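Local structure of HD domain protein (Enterococcus faecalis, 4LRL) at residues C[232-237]-C[242-247]; C[411-414]-C[418-421]. The protein probably hydrolyses deoxyribonucleoside triphosphates as a metal-binding HD-domain phosphohydrolase whose activity is tuned allosterically by bound nucleotides. All coordinates share one frame; numbering follows the deposited sequence.

Contact 1 (C[232-237]-C[242-247]); sequences LRVIRP and IAFAMN
Ile-235, Arg-236 and Pro-237 pair with Phe-244, Ala-243 and Ile-242 in a short antiparallel beta hairpin that follows directly on helix 228-234. Arg-236 and Ala-243 are its hydrogen-bonded pair: Ala-243 N reaches Arg-236 O at 2.7 Å almost straight (174°), whereas the return bond from Arg-236 N to Ala-243 O is more bent (134°) at 2.9 Å. Just before the strand, Val-234 O takes the N-H of Ala-245 at 2.9 Å, and the CA of Phe-244 adds a CH···O contact to the same oxygen. On the face carrying Ile-235, Pro-237, Ile-242 and Phe-244, the side chain of Ile-235 runs alongside the phenyl ring, both pointing the same way. With CG1 anti to its backbone N (chi1 -166°), Ile-235 sets that carbon obliquely against the ring, 3.6 Å from Phe-244 CE2, and 3.7 Å from Ile-242 CG2. Val-234 CG2 approaches the edge of the ring near its plane. The hairpin lays this apolar face on the HD-domain helices: Ile-235 rests on Ile-101 and Pro-237 on Phe-105 of helix 87-108, and Ile-242 on Met-199 of helix 194-200. Gln-198 of that second helix accepts a hydrogen bond from Ile-242 N through its OE1. Past the paired residues, Val-234 CB packs on Ala-245 CB at 3.9 Å, while the Asn-247 side chain runs antiparallel to that of the valine, with OD1 3.8 Å from Val-234 CG1.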
loop_
_atom_site.group_PDB
_atom_site.type_symbol
_atom_site.label_atom_id
_atom_site.label_comp_id
_atom_site.label_asym_id
_atom_site.label_seq_id
_atom_site.Cartn_x
_atom_site.Cartn_y
_atom_site.Cartn_z
ATOM N N LEU C 232 -19.223 2.631 1.713
ATOM C CA LEU C 232 -20.053 3.328 0.741
ATOM C C LEU C 232 -20.986 2.400 -0.029
ATOM O O LEU C 232 -22.023 2.833 -0.518
ATOM C CB LEU C 232 -19.193 4.156 -0.217
ATOM C CG LEU C 232 -18.474 5.353 0.428
ATOM C CD1 LEU C 232 -17.697 6.148 -0.601
ATOM C CD2 LEU C 232 -19.440 6.246 1.177
ATOM N N ARG C 233 -20.631 1.119 -0.115
ATOM C CA ARG C 233 -21.455 0.155 -0.838
ATOM C C ARG C 233 -22.678 -0.303 -0.032
ATOM O O ARG C 233 -23.634 -0.819 -0.600
ATOM C CB ARG C 233 -20.615 -1.058 -1.250
ATOM C CG ARG C 233 -21.218 -1.897 -2.373
ATOM C CD ARG C 233 -20.884 -1.331 -3.741
ATOM N NE ARG C 233 -21.734 -1.882 -4.794
ATOM C CZ ARG C 233 -21.531 -1.695 -6.100
ATOM N NH1 ARG C 233 -20.495 -0.980 -6.526
ATOM N NH2 ARG C 233 -22.366 -2.234 -6.988
ATOM N N VAL C 234 -22.639 -0.124 1.286
ATOM C CA VAL C 234 -23.701 -0.624 2.153
ATOM C C VAL C 234 -24.413 0.477 2.936
ATOM O O VAL C 234 -25.459 0.219 3.547
ATOM C CB VAL C 234 -23.199 -1.716 3.137
ATOM C CG1 VAL C 234 -22.695 -2.945 2.378
ATOM C CG2 VAL C 234 -22.124 -1.169 4.079
ATOM N N ILE C 235 -23.850 1.692 2.915
ATOM C CA ILE C 235 -24.470 2.860 3.566
ATOM C C ILE C 235 -25.836 3.166 2.947
ATOM O O ILE C 235 -26.033 3.043 1.738
ATOM C CB ILE C 235 -23.560 4.117 3.531
ATOM C CG1 ILE C 235 -24.073 5.182 4.508
ATOM C CG2 ILE C 235 -23.423 4.675 2.093
ATOM C CD1 ILE C 235 -23.093 6.303 4.820
ATOM N N ARG C 236 -26.771 3.577 3.788
ATOM C CA ARG C 236 -28.163 3.701 3.370
ATOM C C ARG C 236 -28.900 4.756 4.209
ATOM O O ARG C 236 -28.651 4.870 5.407
ATOM C CB ARG C 236 -28.835 2.336 3.524
ATOM C CG ARG C 236 -30.277 2.251 3.078
ATOM C CD ARG C 236 -30.976 1.097 3.766
ATOM N NE ARG C 236 -32.169 0.677 3.038
ATOM C CZ ARG C 236 -32.233 -0.397 2.257
ATOM N NH1 ARG C 236 -31.171 -1.185 2.087
ATOM N NH2 ARG C 236 -33.369 -0.687 1.639
ATOM N N PRO C 237 -29.806 5.531 3.584
ATOM C CA PRO C 237 -30.688 6.355 4.394
ATOM C C PRO C 237 -31.880 5.543 4.895
ATOM O O PRO C 237 -32.218 4.518 4.313
ATOM C CB PRO C 237 -31.179 7.411 3.402
ATOM C CG PRO C 237 -31.235 6.672 2.096
ATOM C CD PRO C 237 -30.065 5.708 2.137
ATOM N N ILE C 242 -29.245 7.479 9.005
ATOM C CA ILE C 242 -28.316 6.691 8.193
ATOM C C ILE C 242 -28.043 5.338 8.842
ATOM O O ILE C 242 -27.816 5.253 10.048
ATOM C CB ILE C 242 -26.996 7.462 7.967
ATOM C CG1 ILE C 242 -27.227 8.605 6.976
ATOM C CG2 ILE C 242 -25.873 6.528 7.508
ATOM C CD1 ILE C 242 -26.023 9.489 6.767
ATOM N N ALA C 243 -28.067 4.291 8.023
ATOM C CA ALA C 243 -27.837 2.924 8.471
ATOM C C ALA C 243 -26.918 2.193 7.498
ATOM O O ALA C 243 -26.466 2.764 6.509
ATOM C CB ALA C 243 -29.173 2.176 8.611
ATOM N N PHE C 244 -26.633 0.929 7.790
ATOM C CA PHE C 244 -25.732 0.143 6.960
ATOM C C PHE C 244 -26.279 -1.246 6.788
ATOM O O PHE C 244 -26.617 -1.918 7.767
ATOM C CB PHE C 244 -24.316 0.110 7.565
ATOM C CG PHE C 244 -23.771 1.475 7.853
ATOM C CD1 PHE C 244 -24.156 2.164 9.009
ATOM C CD2 PHE C 244 -22.913 2.095 6.956
ATOM C CE1 PHE C 244 -23.692 3.439 9.259
ATOM C CE2 PHE C 244 -22.435 3.372 7.211
ATOM C CZ PHE C 244 -22.820 4.042 8.362
ATOM N N ALA C 245 -26.365 -1.668 5.532
ATOM C CA ALA C 245 -26.874 -2.992 5.199
ATOM C C ALA C 245 -26.143 -4.039 6.033
ATOM O O ALA C 245 -24.912 -3.970 6.190
ATOM C CB ALA C 245 -26.710 -3.269 3.709
ATOM N N MET C 246 -26.906 -4.987 6.578
ATOM C CA MET C 246 -26.355 -6.058 7.421
ATOM C C MET C 246 -25.245 -6.856 6.729
ATOM O O MET C 246 -24.344 -7.369 7.392
ATOM C CB MET C 246 -27.472 -6.993 7.919
ATOM C CG MET C 246 -27.050 -7.999 8.991
ATOM S SD MET C 246 -26.418 -7.259 10.524
ATOM C CE MET C 246 -25.563 -8.674 11.202
ATOM N N ASN C 247 -25.291 -6.948 5.401
ATOM C CA ASN C 247 -24.255 -7.689 4.672
ATOM C C ASN C 247 -22.885 -6.989 4.663
ATOM O O ASN C 247 -21.899 -7.557 4.222
ATOM C CB ASN C 247 -24.706 -8.059 3.250
ATOM C CG ASN C 247 -24.907 -6.846 2.364
ATOM O OD1 ASN C 247 -24.006 -6.438 1.641
ATOM N ND2 ASN C 247 -26.089 -6.256 2.426
#

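Contact 2 (C[411-414]-C[418-421]); sequences ELMQ and SLVE
Gln-414 folds its side chain over Ser-418 and then across Val-420. Its CB lies 3.6 Å from Ser-418 O and CG comes closer to that oxygen, at 3.3 Å, both van der Waals contacts; CG also touches Ser-418 OG. The bend at chi2 (-98°) turns the amide back along the partner strand, where the side chain crosses that of Val-420 and NE2 meets its CG2 at 3.4 Å. The hydrogen bond to Ser-418 O comes from Gln-414 N, at 2.9 Å and nearly straight, and the serine OG is hydrogen-bonded to Asp-416. Leu-412 and Val-420 exchange both their N-H···O bonds, and Leu-412 CB lies close against Val-420 O (3.3 Å); Val-425 of helix 422-425 covers their face. On the opposite face, that of Glu-411, Met-413, Leu-419 and Glu-421, Leu-419 CD2 is touched by Glu-411 CB at 3.8 Å and by Met-413 CE, whose chain bends at chi3. Glu-421 N-caps the helix, its OE2 taking the N-H of Ala-423 and a hydrogen bond with Tyr-399 OH. Strands 411-413 and 419-421, joined by a five-residue connection from Gln-414 to Ser-418, make a short beta hairpin that leads straight into an N-capped helix.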
loop_
_atom_site.group_PDB
_atom_site.type_symbol
_atom_site.label_atom_id
_atom_site.label_comp_id
_atom_site.label_asym_id
_atom_site.label_seq_id
_atom_site.Cartn_x
_atom_site.Cartn_y
_atom_site.Cartn_z
ATOM N N GLU C 411 -26.416 1.857 13.315
ATOM C CA GLU C 411 -27.558 0.999 13.001
ATOM C C GLU C 411 -27.310 0.138 11.769
ATOM O O GLU C 411 -26.918 0.639 10.710
ATOM C CB GLU C 411 -28.837 1.818 12.817
ATOM C CG GLU C 411 -29.151 2.778 13.962
ATOM C CD GLU C 411 -29.875 2.129 15.137
ATOM O OE1 GLU C 411 -29.742 0.907 15.363
ATOM O OE2 GLU C 411 -30.576 2.860 15.852
ATOM N N LEU C 412 -27.529 -1.164 11.925
ATOM C CA LEU C 412 -27.421 -2.111 10.818
ATOM C C LEU C 412 -28.821 -2.486 10.382
ATOM O O LEU C 412 -29.683 -2.778 11.224
ATOM C CB LEU C 412 -26.644 -3.355 11.239
ATOM C CG LEU C 412 -25.173 -3.160 11.626
ATOM C CD1 LEU C 412 -24.757 -4.175 12.668
ATOM C CD2 LEU C 412 -24.265 -3.250 10.416
ATOM N N MET C 413 -29.061 -2.455 9.076
ATOM C CA MET C 413 -30.383 -2.801 8.560
ATOM C C MET C 413 -30.496 -4.223 8.014
ATOM O O MET C 413 -29.741 -4.635 7.129
ATOM C CB MET C 413 -30.869 -1.799 7.520
ATOM C CG MET C 413 -32.348 -1.971 7.234
ATOM S SD MET C 413 -32.994 -0.814 6.035
ATOM C CE MET C 413 -33.089 0.664 7.042
ATOM N N GLN C 414 -31.465 -4.955 8.561
ATOM C CA GLN C 414 -31.713 -6.337 8.185
ATOM C C GLN C 414 -32.496 -6.370 6.876
ATOM O O GLN C 414 -33.085 -5.369 6.474
ATOM C CB GLN C 414 -32.519 -7.044 9.278
ATOM C CG GLN C 414 -32.025 -6.840 10.715
ATOM C CD GLN C 414 -31.166 -7.984 11.216
ATOM O OE1 GLN C 414 -30.395 -8.583 10.464
ATOM N NE2 GLN C 414 -31.293 -8.291 12.499
ATOM N N SER C 418 -35.699 -3.910 9.489
ATOM C CA SER C 418 -35.544 -3.547 10.885
ATOM C C SER C 418 -34.085 -3.255 11.205
ATOM O O SER C 418 -33.163 -3.777 10.572
ATOM C CB SER C 418 -36.096 -4.631 11.813
ATOM O OG SER C 418 -35.296 -5.795 11.755
ATOM N N LEU C 419 -33.896 -2.412 12.208
ATOM C CA LEU C 419 -32.589 -1.944 12.583
ATOM C C LEU C 419 -32.069 -2.663 13.801
ATOM O O LEU C 419 -32.786 -2.881 14.773
ATOM C CB LEU C 419 -32.628 -0.441 12.834
ATOM C CG LEU C 419 -32.946 0.327 11.556
ATOM C CD1 LEU C 419 -33.545 1.643 11.922
ATOM C CD2 LEU C 419 -31.692 0.480 10.684
ATOM N N VAL C 420 -30.796 -3.003 13.741
ATOM C CA VAL C 420 -30.145 -3.729 14.797
ATOM C C VAL C 420 -28.821 -3.033 15.068
ATOM O O VAL C 420 -28.032 -2.790 14.145
ATOM C CB VAL C 420 -30.024 -5.234 14.410
ATOM C CG1 VAL C 420 -28.706 -5.836 14.822
ATOM C CG2 VAL C 420 -31.208 -6.018 14.998
ATOM N N GLU C 421 -28.610 -2.685 16.334
ATOM C CA GLU C 421 -27.415 -1.968 16.776
ATOM C C GLU C 421 -26.163 -2.835 16.628
ATOM O O GLU C 421 -26.201 -4.033 16.892
ATOM C CB GLU C 421 -27.607 -1.495 18.227
ATOM C CG GLU C 421 -26.542 -0.537 18.742
ATOM C CD GLU C 421 -25.331 -1.249 19.315
ATOM O OE1 GLU C 421 -25.481 -1.971 20.321
ATOM O OE2 GLU C 421 -24.224 -1.072 18.772
#

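In the fold
Contacts 1 and 2 are neighbouring hairpins of one four-stranded mixed sheet, contact 1 first along the chain, their centres about 9 Å apart and both within the HD-associated region. The central strands, 241-245 and 411-413, run parallel. Across that seam Phe-244 O is 2.8 Å from Met-413 N, and Met-246 N is 2.9 Å from Met-413 O, probable hydrogen bonds both. The sheet thus joins two regions far apart in sequence and, through the contact 1 hairpin, packs them on helices 87-108 and 194-200 of the HD domain. The Ile-242 side chain is about 11 Å from that of the metal ligand Asp-207; contact 2 lies away from the metal and nucleotide sites.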